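Local coordinates for purine-binding protein BAB2_0673 (Brucella melitensis biovar Abortus, PDB 3S99) that binds adenine and probably other purines such as guanine, and may deliver them to an ABC-type uptake system, at residues Gly150-Ile155 and Pro179-Lys184; Lys51-Ala56 and Tyr258-Ala263; Gly195-Ala200 and Thr216-Ala221; Gly96-Thr101 and Gly118-Asp123. All blocks are in the same frame, centred on the assembly; numbering follows the deposited sequence.

Contact 1 (Gly150-Ile155 and Pro179-Lys184)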
loop_
_atom_site.group_PDB
_atom_site.type_symbol
_atom_site.label_atom_id
_atom_site.label_comp_id
_atom_site.label_asym_id
_atom_site.label_seq_id
_atom_site.Cartn_x
_atom_site.Cartn_y
_atom_site.Cartn_z
ATOM N N GLY A 150 5.682 19.430 -14.149
ATOM C CA GLY A 150 6.098 18.063 -14.399
ATOM C C GLY A 150 6.998 17.494 -13.302
ATOM O O GLY A 150 7.892 16.698 -13.578
ATOM N N ILE A 151 6.768 17.906 -12.057
ATOM C CA ILE A 151 7.546 17.388 -10.921
ATOM C C ILE A 151 6.665 17.048 -9.729
ATOM O O ILE A 151 5.924 17.915 -9.236
ATOM C CB ILE A 151 8.568 18.404 -10.370
ATOM C CG1 ILE A 151 9.397 19.056 -11.483
ATOM C CG2 ILE A 151 9.485 17.705 -9.338
ATOM C CD1 ILE A 151 9.987 20.440 -11.112
ATOM N N ALA A 152 6.807 15.811 -9.237
ATOM C CA ALA A 152 6.147 15.351 -8.038
ATOM C C ALA A 152 7.132 15.113 -6.888
ATOM O O ALA A 152 8.257 14.693 -7.092
ATOM C CB ALA A 152 5.368 14.082 -8.315
ATOM N N GLY A 153 6.703 15.404 -5.679
ATOM C CA GLY A 153 7.434 14.996 -4.474
ATOM C C GLY A 153 6.979 13.644 -3.996
ATOM O O GLY A 153 5.791 13.389 -3.860
ATOM N N TYR A 154 7.920 12.754 -3.748
ATOM C CA TYR A 154 7.568 11.396 -3.344
ATOM C C TYR A 154 8.190 11.101 -1.988
ATOM O O TYR A 154 9.404 11.162 -1.823
ATOM C CB TYR A 154 8.048 10.414 -4.402
ATOM C CG TYR A 154 7.243 9.142 -4.522
ATOM C CD1 TYR A 154 7.189 8.209 -3.483
ATOM C CD2 TYR A 154 6.596 8.823 -5.723
ATOM C CE1 TYR A 154 6.417 7.024 -3.618
ATOM C CE2 TYR A 154 5.840 7.651 -5.860
ATOM C CZ TYR A 154 5.767 6.755 -4.801
ATOM O OH TYR A 154 5.056 5.579 -4.958
ATOM N N ILE A 155 7.348 10.793 -1.017
ATOM C CA ILE A 155 7.804 10.555 0.365
ATOM C C ILE A 155 7.889 9.044 0.568
ATOM O O ILE A 155 6.868 8.365 0.691
ATOM C CB ILE A 155 6.884 11.198 1.375
ATOM C CG1 ILE A 155 6.841 12.697 1.124
ATOM C CG2 ILE A 155 7.343 10.883 2.845
ATOM C CD1 ILE A 155 5.790 13.440 1.925
ATOM N N PRO A 179 6.734 12.513 -21.004
ATOM C CA PRO A 179 7.925 11.655 -20.973
ATOM C C PRO A 179 9.005 12.218 -20.076
ATOM O O PRO A 179 9.903 11.482 -19.646
ATOM C CB PRO A 179 8.416 11.687 -22.415
ATOM C CG PRO A 179 7.917 13.043 -22.939
ATOM C CD PRO A 179 6.553 13.163 -22.323
ATOM N N ASP A 180 8.940 13.524 -19.835
ATOM C CA ASP A 180 9.942 14.217 -19.070
ATOM C C ASP A 180 9.595 14.361 -17.600
ATOM O O ASP A 180 10.334 15.001 -16.883
ATOM C CB ASP A 180 10.230 15.587 -19.718
ATOM C CG ASP A 180 10.893 15.442 -21.072
ATOM O OD1 ASP A 180 11.414 14.342 -21.317
ATOM O OD2 ASP A 180 10.894 16.394 -21.892
ATOM N N PHE A 181 8.524 13.705 -17.141
ATOM C CA PHE A 181 8.093 13.805 -15.758
ATOM C C PHE A 181 9.233 13.394 -14.802
ATOM O O PHE A 181 9.969 12.411 -15.058
ATOM C CB PHE A 181 6.837 12.938 -15.491
ATOM C CG PHE A 181 6.070 13.354 -14.267
ATOM C CD1 PHE A 181 6.266 12.715 -13.036
ATOM C CD2 PHE A 181 5.179 14.401 -14.335
ATOM C CE1 PHE A 181 5.585 13.101 -11.918
ATOM C CE2 PHE A 181 4.471 14.809 -13.185
ATOM C CZ PHE A 181 4.675 14.158 -11.977
ATOM N N ARG A 182 9.358 14.136 -13.699
ATOM C CA ARG A 182 10.358 13.841 -12.684
ATOM C C ARG A 182 9.709 13.687 -11.325
ATOM O O ARG A 182 8.672 14.275 -11.057
ATOM C CB ARG A 182 11.410 14.955 -12.578
ATOM C CG ARG A 182 11.992 15.439 -13.887
ATOM C CD ARG A 182 12.876 14.419 -14.553
ATOM N NE ARG A 182 13.169 14.877 -15.916
ATOM C CZ ARG A 182 13.775 14.157 -16.856
ATOM N NH1 ARG A 182 14.219 12.923 -16.599
ATOM N NH2 ARG A 182 13.945 14.688 -18.062
ATOM N N VAL A 183 10.335 12.867 -10.479
ATOM C CA VAL A 183 10.044 12.836 -9.034
ATOM C C VAL A 183 11.280 13.190 -8.214
ATOM O O VAL A 183 12.409 12.899 -8.614
ATOM C CB VAL A 183 9.529 11.459 -8.561
ATOM C CG1 VAL A 183 8.136 11.199 -9.146
ATOM C CG2 VAL A 183 10.515 10.370 -8.940
ATOM N N LYS A 184 11.043 13.841 -7.073
ATOM C CA LYS A 184 12.064 14.059 -6.050
ATOM C C LYS A 184 11.693 13.192 -4.852
ATOM O O LYS A 184 10.604 13.325 -4.293
ATOM C CB LYS A 184 12.125 15.528 -5.641
ATOM C CG LYS A 184 12.578 16.497 -6.757
ATOM C CD LYS A 184 13.200 17.782 -6.172
ATOM C CE LYS A 184 13.789 18.696 -7.235
ATOM N NZ LYS A 184 12.755 19.582 -7.835
HETATM O O HOH W 1 9.656 17.448 -15.723
#
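Four backbone hydrogen bonds join Gly150-Ile155 to Pro179-Lys184, whose strands 151-155 and 182-184 run parallel: they are the strands of a beta-alpha-beta unit crossing over through helix 161-175, with 182-187 outermost in its sheet. Arg182 N gives to Gly150 O (3.0 Å), and Ala152 N to Arg182 O. Lys184 N reaches Ala152 O (2.9 Å), and Tyr154 N closes the series on Lys184 O. On one face, Phe181 lies flat beneath the strand start: Gly150 O sits over its ring, toward the rim, while Ala152 CB meets the ring edge at CZ (3.7 Å). Its CG stands anti to the backbone N (chi1 -160°), which puts the ring there. Val183 CG1 continues this apolar layer, 4.1 Å from Ala152 CB. On the other face Ile151 CG2 lies beside the chain of Lys184, which slants across it, with NZ 4.1 Å from CG2. A water donates to Gly150 O and Asp180 O, linking the loop residues before the strands. Farther out, Phe181 packs on Ala143 and Ala174, and Val183 on Phe170. The chemistry is two-sided: an apolar face buried beneath helices, and a more open one, where exposed Arg182 turns away while Lys184 packs on Leu204 and Gln207.

Contact 2 (Lys51-Ala56 and Tyr258-Ala263)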
loop_
_atom_site.group_PDB
_atom_site.type_symbol
_atom_site.label_atom_id
_atom_site.label_comp_id
_atom_site.label_asym_id
_atom_site.label_seq_id
_atom_site.Cartn_x
_atom_site.Cartn_y
_atom_site.Cartn_z
ATOM N N LYS A 51 -13.337 -3.468 11.911
ATOM C CA LYS A 51 -14.711 -3.062 12.226
ATOM C C LYS A 51 -15.758 -3.636 11.272
ATOM O O LYS A 51 -16.851 -3.983 11.704
ATOM C CB LYS A 51 -14.811 -1.544 12.266
ATOM C CG LYS A 51 -14.096 -0.935 13.467
ATOM C CD LYS A 51 -14.140 0.604 13.376
ATOM C CE LYS A 51 -13.689 1.272 14.658
ATOM N NZ LYS A 51 -13.597 2.734 14.411
ATOM N N GLU A 52 -15.412 -3.745 9.991
ATOM C CA GLU A 52 -16.274 -4.404 8.997
ATOM C C GLU A 52 -16.487 -5.874 9.356
ATOM O O GLU A 52 -17.614 -6.389 9.320
ATOM C CB GLU A 52 -15.703 -4.252 7.594
ATOM C CG GLU A 52 -15.835 -2.832 7.095
ATOM C CD GLU A 52 -15.124 -2.526 5.772
ATOM O OE1 GLU A 52 -14.611 -3.421 5.096
ATOM O OE2 GLU A 52 -15.109 -1.343 5.389
ATOM N N LEU A 53 -15.410 -6.530 9.764
ATOM C CA LEU A 53 -15.507 -7.904 10.259
ATOM C C LEU A 53 -16.485 -7.997 11.432
ATOM O O LEU A 53 -17.367 -8.870 11.443
ATOM C CB LEU A 53 -14.123 -8.401 10.685
ATOM C CG LEU A 53 -14.026 -9.732 11.409
ATOM C CD1 LEU A 53 -14.580 -10.858 10.509
ATOM C CD2 LEU A 53 -12.542 -9.972 11.844
ATOM N N VAL A 54 -16.341 -7.109 12.424
ATOM C CA VAL A 54 -17.192 -7.185 13.620
ATOM C C VAL A 54 -18.667 -6.957 13.240
ATOM O O VAL A 54 -19.561 -7.598 13.784
ATOM C CB VAL A 54 -16.736 -6.175 14.734
ATOM C CG1 VAL A 54 -17.804 -6.024 15.868
ATOM C CG2 VAL A 54 -15.352 -6.587 15.323
ATOM N N GLU A 55 -18.910 -6.039 12.317
ATOM C CA GLU A 55 -20.253 -5.758 11.861
ATOM C C GLU A 55 -20.856 -6.961 11.136
ATOM O O GLU A 55 -22.016 -7.267 11.354
ATOM C CB GLU A 55 -20.285 -4.517 10.967
ATOM C CG GLU A 55 -21.676 -4.143 10.435
ATOM C CD GLU A 55 -22.665 -3.828 11.534
ATOM O OE1 GLU A 55 -22.247 -3.221 12.555
ATOM O OE2 GLU A 55 -23.869 -4.179 11.374
ATOM N N ALA A 56 -20.084 -7.644 10.294
ATOM C CA ALA A 56 -20.593 -8.808 9.549
ATOM C C ALA A 56 -20.681 -10.075 10.403
ATOM O O ALA A 56 -21.620 -10.856 10.261
ATOM C CB ALA A 56 -19.722 -9.067 8.303
ATOM N N TYR A 258 -11.823 -9.591 2.547
ATOM C CA TYR A 258 -10.825 -10.633 2.747
ATOM C C TYR A 258 -10.829 -11.109 4.202
ATOM O O TYR A 258 -10.866 -12.318 4.487
ATOM C CB TYR A 258 -9.419 -10.126 2.335
ATOM C CG TYR A 258 -8.358 -11.200 2.514
ATOM C CD1 TYR A 258 -8.293 -12.275 1.630
ATOM C CD2 TYR A 258 -7.469 -11.172 3.570
ATOM C CE1 TYR A 258 -7.377 -13.295 1.787
ATOM C CE2 TYR A 258 -6.517 -12.208 3.740
ATOM C CZ TYR A 258 -6.495 -13.270 2.848
ATOM O OH TYR A 258 -5.592 -14.293 2.948
ATOM N N TYR A 259 -10.849 -10.166 5.134
ATOM C CA TYR A 259 -10.859 -10.518 6.560
ATOM C C TYR A 259 -12.115 -11.314 6.922
ATOM O O TYR A 259 -12.065 -12.269 7.671
ATOM C CB TYR A 259 -10.756 -9.252 7.420
ATOM C CG TYR A 259 -9.389 -8.565 7.362
ATOM C CD1 TYR A 259 -8.307 -9.148 6.689
ATOM C CD2 TYR A 259 -9.174 -7.355 8.006
ATOM C CE1 TYR A 259 -7.072 -8.541 6.648
ATOM C CE2 TYR A 259 -7.907 -6.734 7.978
ATOM C CZ TYR A 259 -6.877 -7.337 7.306
ATOM O OH TYR A 259 -5.648 -6.756 7.273
ATOM N N ILE A 260 -13.251 -10.911 6.384
ATOM C CA ILE A 260 -14.490 -11.637 6.639
ATOM C C ILE A 260 -14.379 -13.065 6.070
ATOM O O ILE A 260 -14.695 -14.020 6.764
ATOM C CB ILE A 260 -15.690 -10.866 6.067
ATOM C CG1 ILE A 260 -15.938 -9.597 6.905
ATOM C CG2 ILE A 260 -16.970 -11.768 6.029
ATOM C CD1 ILE A 260 -16.707 -8.501 6.204
ATOM N N ASP A 261 -13.912 -13.205 4.830
ATOM C CA ASP A 261 -13.818 -14.535 4.193
ATOM C C ASP A 261 -12.941 -15.504 5.015
ATOM O O ASP A 261 -13.341 -16.619 5.301
ATOM C CB ASP A 261 -13.289 -14.415 2.757
ATOM C CG ASP A 261 -13.098 -15.781 2.085
ATOM O OD1 ASP A 261 -14.105 -16.464 1.859
ATOM O OD2 ASP A 261 -11.934 -16.179 1.825
ATOM N N ARG A 262 -11.778 -15.035 5.447
ATOM C CA ARG A 262 -10.852 -15.842 6.228
ATOM C C ARG A 262 -11.371 -16.179 7.613
ATOM O O ARG A 262 -11.145 -17.284 8.079
ATOM C CB ARG A 262 -9.481 -15.144 6.323
ATOM C CG ARG A 262 -8.879 -14.801 4.974
ATOM C CD ARG A 262 -8.810 -16.004 4.011
ATOM N NE ARG A 262 -7.704 -16.921 4.347
ATOM C CZ ARG A 262 -7.614 -18.172 3.937
ATOM N NH1 ARG A 262 -8.579 -18.698 3.216
ATOM N NH2 ARG A 262 -6.552 -18.902 4.254
ATOM N N ALA A 263 -12.088 -15.251 8.265
ATOM C CA ALA A 263 -12.716 -15.545 9.561
ATOM C C ALA A 263 -13.812 -16.592 9.400
ATOM O O ALA A 263 -13.903 -17.541 10.205
ATOM C CB ALA A 263 -13.277 -14.273 10.207
#
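Leu53 and Ile260 interlock where Lys51-Ala56 and Tyr258-Ala263 pass each other, two helices whose segment axes come within 9.0 Å at a crossing angle of -51°. Their alpha carbons approach to 5.3 Å, consistent with alanines, Ala56 and Ala263, lying on the facing sides.

The apolar contacts carry the interface. Leu53 sends CD1 between the turns of the partner helix, where it touches Ala263 CB at 3.7 Å and lies near the alpha carbon of Ile260. Its CG is anti to the backbone N (chi1 172°), which swings the branch across to the other helix. Ile260 answers in the reverse direction: its CG1 rests 3.8 Å from Leu53 CA, and its terminal CD1 meets Ala56 CB at 3.7 Å. Alanine suits both receiving positions, since a single methyl gives a small apolar surface against which the longer chain opposite packs.

Contacts between side chain and backbone add to this packing. Ile260 CD1 lies 3.9 Å from Glu52 O, and Leu53 CD1 lies 4.0 Å from Tyr259 O. Both carbonyls already accept helical bonds, from Ala56 N and Ala263 N, so the methyls cost them none.

The polar groups look elsewhere. Tyr259 starts toward the partner helix, but its hydroxyl is hydrogen-bonded to Tyr128 and His46, and Arg262 forms a salt bridge with Glu114.

The contact packs helix 42-57 against helix 256-268, far apart in sequence, beside the sheet containing strands 27-32 and 61-66: Leu53 also rests on Val29, Phe31 and Thr63, while Leu57 extends the packing onto Ile260 and Ala263.

Contact 3 (Gly195-Ala200 and Thr216-Ala221). With ADE (adenine), chain T.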
loop_
_atom_site.group_PDB
_atom_site.type_symbol
_atom_site.label_atom_id
_atom_site.label_comp_id
_atom_site.label_asym_id
_atom_site.label_seq_id
_atom_site.Cartn_x
_atom_site.Cartn_y
_atom_site.Cartn_z
ATOM N N GLY A 195 6.101 13.119 12.178
ATOM C CA GLY A 195 7.029 14.274 12.229
ATOM C C GLY A 195 7.888 14.352 10.975
ATOM O O GLY A 195 7.923 15.387 10.285
ATOM N N LYS A 196 8.540 13.240 10.654
ATOM C CA LYS A 196 9.392 13.152 9.478
ATOM C C LYS A 196 8.608 13.210 8.163
ATOM O O LYS A 196 9.118 13.753 7.167
ATOM C CB LYS A 196 10.251 11.897 9.532
ATOM N N GLU A 197 7.384 12.648 8.155
ATOM C CA GLU A 197 6.498 12.729 6.991
ATOM C C GLU A 197 6.159 14.202 6.651
ATOM O O GLU A 197 6.183 14.610 5.477
ATOM C CB GLU A 197 5.207 11.921 7.235
ATOM C CG GLU A 197 5.408 10.412 7.199
ATOM C CD GLU A 197 4.176 9.625 7.605
ATOM O OE1 GLU A 197 3.172 9.708 6.877
ATOM O OE2 GLU A 197 4.213 8.903 8.642
ATOM N N ALA A 198 5.833 14.979 7.693
ATOM C CA ALA A 198 5.542 16.406 7.562
ATOM C C ALA A 198 6.789 17.129 7.108
ATOM O O ALA A 198 6.756 17.892 6.146
ATOM C CB ALA A 198 5.032 17.000 8.937
ATOM N N ASP A 199 7.906 16.893 7.779
ATOM C CA ASP A 199 9.158 17.543 7.369
ATOM C C ASP A 199 9.464 17.264 5.902
ATOM O O ASP A 199 9.879 18.165 5.189
ATOM C CB ASP A 199 10.337 17.097 8.219
ATOM C CG ASP A 199 10.253 17.609 9.656
ATOM O OD1 ASP A 199 9.550 18.603 9.897
ATOM O OD2 ASP A 199 10.887 17.008 10.524
ATOM N N ALA A 200 9.269 16.020 5.459
ATOM C CA ALA A 200 9.587 15.660 4.068
ATOM C C ALA A 200 8.717 16.419 3.062
ATOM O O ALA A 200 9.216 16.918 2.064
ATOM C CB ALA A 200 9.470 14.138 3.856
ATOM N N THR A 216 4.302 6.340 3.000
ATOM C CA THR A 216 4.210 6.290 4.460
ATOM C C THR A 216 2.723 6.267 4.868
ATOM O O THR A 216 1.821 6.395 4.015
ATOM C CB THR A 216 4.928 7.491 5.050
ATOM O OG1 THR A 216 4.340 8.702 4.520
ATOM C CG2 THR A 216 6.460 7.409 4.720
ATOM N N ASP A 217 2.472 6.096 6.161
ATOM C CA ASP A 217 1.170 5.628 6.673
ATOM C C ASP A 217 0.180 6.711 7.077
ATOM O O ASP A 217 -1.011 6.434 7.231
ATOM C CB ASP A 217 1.419 4.699 7.878
ATOM C CG ASP A 217 2.058 3.355 7.477
ATOM O OD1 ASP A 217 2.241 3.124 6.242
ATOM O OD2 ASP A 217 2.338 2.513 8.398
ATOM N N SER A 218 0.653 7.944 7.269
ATOM C CA SER A 218 -0.168 8.930 7.963
ATOM C C SER A 218 -0.675 10.034 7.053
ATOM O O SER A 218 -0.222 10.184 5.916
ATOM C CB SER A 218 0.593 9.566 9.148
ATOM O OG SER A 218 1.322 10.685 8.704
ATOM N N THR A 219 -1.597 10.815 7.589
ATOM C CA THR A 219 -2.090 12.033 6.923
ATOM C C THR A 219 -1.197 13.274 7.094
ATOM O O THR A 219 -1.613 14.362 6.690
ATOM C CB THR A 219 -3.448 12.450 7.470
ATOM O OG1 THR A 219 -3.372 12.456 8.896
ATOM C CG2 THR A 219 -4.532 11.493 7.022
ATOM N N ALA A 220 -0.012 13.137 7.710
ATOM C CA ALA A 220 0.843 14.328 7.984
ATOM C C ALA A 220 1.190 15.108 6.706
ATOM O O ALA A 220 0.993 16.325 6.643
ATOM C CB ALA A 220 2.100 13.941 8.715
ATOM N N ALA A 221 1.669 14.417 5.678
ATOM C CA ALA A 221 2.097 15.100 4.435
ATOM C C ALA A 221 0.944 15.736 3.678
ATOM O O ALA A 221 1.095 16.847 3.166
ATOM C CB ALA A 221 2.886 14.177 3.517
HETATM N N9 ADE T . 3.777 -3.208 5.113
HETATM C C8 ADE T . 3.648 -3.255 3.742
HETATM N N7 ADE T . 3.240 -2.139 3.188
HETATM C C5 ADE T . 3.113 -1.332 4.325
HETATM C C6 ADE T . 2.721 -0.025 4.412
HETATM N N6 ADE T . 2.378 0.582 3.266
HETATM N N1 ADE T . 2.672 0.554 5.656
HETATM C C2 ADE T . 3.029 -0.177 6.726
HETATM N N3 ADE T . 3.429 -1.448 6.765
HETATM C C4 ADE T . 3.439 -1.949 5.508
HETATM O O HOH W 2 2.448 11.671 5.350
#
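The adenine pocket is backed by this contact: Asp217, whose OD1 lies 2.7 Å from adenine N1, is carried on a loop gripped from behind by Glu197. With CG anti to the carbonyl carbon (chi1 -72°) and the chain extended beyond it, Glu197 carries its carboxylate to the loop, where one oxygen, OE1, takes three bonds. Thr216 OG1 (2.8 Å) and Ser218 OG (2.8 Å) both give to it from well out of the carboxylate plane, whereas Ser218 N (3.1 Å) meets the syn lone pair of OE1. The residues on either side of Asp217 are thus fastened to a single atom, which should steady the ligand-binding aspartate. A hydroxyl residue suits each flank, being able to donate to the buried acid. Ser218 OG also accepts from Ala220 N (3.0 Å), an ST turn leading into the next helix. A water accepts from Ala221 N and lies 2.6 Å from Glu197 OE1, to which it may donate. Glu197 OE2 is bound by Asp193 N, so the acid is probably ionised. Beside this polar knot, Ala220 CB sits 4.0 Å from Glu197 CB. Helix 194-206 and the start of helix 220-227 meet here against strand 151-156, where Ile155 packs on Ala200, Thr216 and Ala221.

Contact 4 (Gly96-Thr101 and Gly118-Asp123)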
loop_
_atom_site.group_PDB
_atom_site.type_symbol
_atom_site.label_atom_id
_atom_site.label_comp_id
_atom_site.label_asym_id
_atom_site.label_seq_id
_atom_site.Cartn_x
_atom_site.Cartn_y
_atom_site.Cartn_z
ATOM N N GLY A 96 7.228 -5.972 7.794
ATOM C CA GLY A 96 8.304 -6.363 8.717
ATOM C C GLY A 96 7.917 -7.418 9.743
ATOM O O GLY A 96 8.763 -7.954 10.460
ATOM N N TYR A 97 6.632 -7.718 9.825
ATOM C CA TYR A 97 6.183 -8.822 10.660
ATOM C C TYR A 97 6.332 -10.178 9.973
ATOM O O TYR A 97 5.958 -11.190 10.561
ATOM C CB TYR A 97 4.707 -8.665 11.032
ATOM C CG TYR A 97 4.366 -7.385 11.789
ATOM C CD1 TYR A 97 5.296 -6.759 12.619
ATOM C CD2 TYR A 97 3.104 -6.806 11.666
ATOM C CE1 TYR A 97 4.980 -5.607 13.295
ATOM C CE2 TYR A 97 2.777 -5.662 12.373
ATOM C CZ TYR A 97 3.724 -5.072 13.172
ATOM O OH TYR A 97 3.421 -3.933 13.867
ATOM N N MET A 98 6.891 -10.213 8.763
ATOM C CA MET A 98 6.984 -11.489 8.032
ATOM C C MET A 98 7.690 -12.584 8.853
ATOM O O MET A 98 7.106 -13.601 9.189
ATOM C CB MET A 98 7.698 -11.309 6.691
ATOM C CG MET A 98 7.822 -12.587 5.908
ATOM S SD MET A 98 8.202 -12.295 4.156
ATOM C CE MET A 98 9.912 -11.743 4.283
ATOM N N ASP A 99 8.954 -12.368 9.142
ATOM C CA ASP A 99 9.758 -13.354 9.857
ATOM C C ASP A 99 9.270 -13.625 11.281
ATOM O O ASP A 99 9.223 -14.776 11.704
ATOM C CB ASP A 99 11.250 -12.937 9.823
ATOM C CG ASP A 99 11.832 -13.010 8.428
ATOM O OD1 ASP A 99 11.137 -13.524 7.521
ATOM O OD2 ASP A 99 12.986 -12.570 8.235
ATOM N N PRO A 100 8.883 -12.574 12.020
ATOM C CA PRO A 100 8.255 -12.813 13.319
ATOM C C PRO A 100 7.027 -13.722 13.247
ATOM O O PRO A 100 6.858 -14.560 14.117
ATOM C CB PRO A 100 7.850 -11.417 13.752
ATOM C CG PRO A 100 8.942 -10.563 13.245
ATOM C CD PRO A 100 9.265 -11.155 11.872
ATOM N N THR A 101 6.215 -13.592 12.185
ATOM C CA THR A 101 4.997 -14.403 12.075
ATOM C C THR A 101 5.352 -15.856 11.743
ATOM O O THR A 101 4.751 -16.786 12.280
ATOM C CB THR A 101 4.049 -13.833 10.999
ATOM O OG1 THR A 101 3.750 -12.448 11.287
ATOM C CG2 THR A 101 2.763 -14.660 10.915
ATOM N N GLY A 118 3.626 -10.019 2.822
ATOM C CA GLY A 118 4.794 -10.863 2.746
ATOM C C GLY A 118 4.636 -11.929 1.649
ATOM O O GLY A 118 3.573 -12.047 1.076
ATOM N N TYR A 119 5.693 -12.679 1.383
ATOM C CA TYR A 119 5.685 -13.807 0.406
ATOM C C TYR A 119 5.944 -15.158 1.073
ATOM O O TYR A 119 6.159 -16.165 0.387
ATOM C CB TYR A 119 6.762 -13.595 -0.663
ATOM C CG TYR A 119 8.127 -13.296 -0.103
ATOM C CD1 TYR A 119 8.954 -14.317 0.333
ATOM C CD2 TYR A 119 8.589 -11.989 0.014
ATOM C CE1 TYR A 119 10.200 -14.057 0.854
ATOM C CE2 TYR A 119 9.848 -11.719 0.546
ATOM C CZ TYR A 119 10.648 -12.769 0.948
ATOM O OH TYR A 119 11.895 -12.561 1.486
ATOM N N LYS A 120 5.963 -15.191 2.407
ATOM C CA LYS A 120 6.254 -16.427 3.121
ATOM C C LYS A 120 4.965 -17.011 3.699
ATOM O O LYS A 120 4.114 -16.288 4.210
ATOM C CB LYS A 120 7.264 -16.162 4.237
ATOM C CG LYS A 120 8.717 -15.917 3.746
ATOM C CD LYS A 120 9.662 -15.783 4.915
ATOM C CE LYS A 120 11.092 -15.500 4.428
ATOM N NZ LYS A 120 12.077 -15.491 5.562
ATOM N N THR A 121 4.807 -18.324 3.601
ATOM C CA THR A 121 3.689 -19.030 4.210
ATOM C C THR A 121 4.196 -20.265 4.995
ATOM O O THR A 121 5.386 -20.612 4.951
ATOM C CB THR A 121 2.675 -19.438 3.120
ATOM O OG1 THR A 121 3.344 -20.121 2.057
ATOM C CG2 THR A 121 1.974 -18.225 2.530
ATOM N N ALA A 122 3.278 -20.945 5.671
ATOM C CA ALA A 122 3.551 -22.136 6.436
ATOM C C ALA A 122 2.238 -22.930 6.452
ATOM O O ALA A 122 1.190 -22.393 6.047
ATOM C CB ALA A 122 3.968 -21.739 7.914
ATOM N N ASP A 123 2.239 -24.140 6.985
ATOM C CA ASP A 123 0.987 -24.915 7.071
ATOM C C ASP A 123 -0.173 -24.221 7.795
ATOM O O ASP A 123 -1.345 -24.502 7.508
ATOM C CB ASP A 123 1.226 -26.324 7.619
ATOM C CG ASP A 123 1.892 -26.335 9.009
ATOM O OD1 ASP A 123 1.546 -25.488 9.827
ATOM O OD2 ASP A 123 2.788 -27.191 9.281
#
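Buried Met98 makes the tight part of this contact, packed against Gly118 and the aliphatic chain of Lys120. The side chain leaves its helix with CG anti to the backbone N (chi1 180°), runs straight out to SD, and then bends at chi3 (72°). SD approaches Gly118 CA at 4.0 Å; Gly118, with no side chain, lets the sulfur come this close to its backbone. Lys120 crosses Met98 at about a right angle, with CG 3.7 Å from SD. Methionine is well suited here, for it is long and flexible, and its polarisable sulfur can meet an aromatic face and an aliphatic chain together.

The aromatic face is that of Tyr119, an exposed residue at the solvent-facing margin. SD is 4.0 Å from its ring centroid and only 9° off the normal, a Met-aromatic contact centred on the ring. The bend at chi3 turns CE along the ring toward the phenol end, where it lies 3.5 Å from Tyr119 OH. The salt bridge belongs to this outer side too. Fully extended, Lys120 carries its ammonium past the methionine to exposed Asp99, and NZ donates to Asp99 OD1 at 2.9 Å, approaching from above the carboxylate plane. Such a surface pair can probably adjust more readily than the buried methionine.

Met98 stands in the first turn of helix 98-105 and also touches His115 on strand 112-116. The contact thus fastens that turn to the loop between strands 112-116 and 125-130, with Gly118 CA about 8 Å from the nearest atom of bound adenine.

How the contacts relate
Along the chain, contact 4 comes first, then contact 1, then contact 3, and all three are nested inside the long loop closed by contact 2. Contacts 2 and 4, with centres 21 Å apart, belong to the half built on the sheet containing strands 27-32 and 112-116. Contacts 1 and 3, centres 18 Å apart, belong to the half whose sheet contains strands 151-156 and 211-214. These last two touch where strand 151-156 meets helices 194-206 and 220-227. Contacts 1 and 2 lie on opposite sides of the chain's centre, their own centres 38 Å apart. Adenine is held between the halves, the two-lobed design familiar in periplasmic-type binding proteins; contact 3 supplies a residue of that site directly.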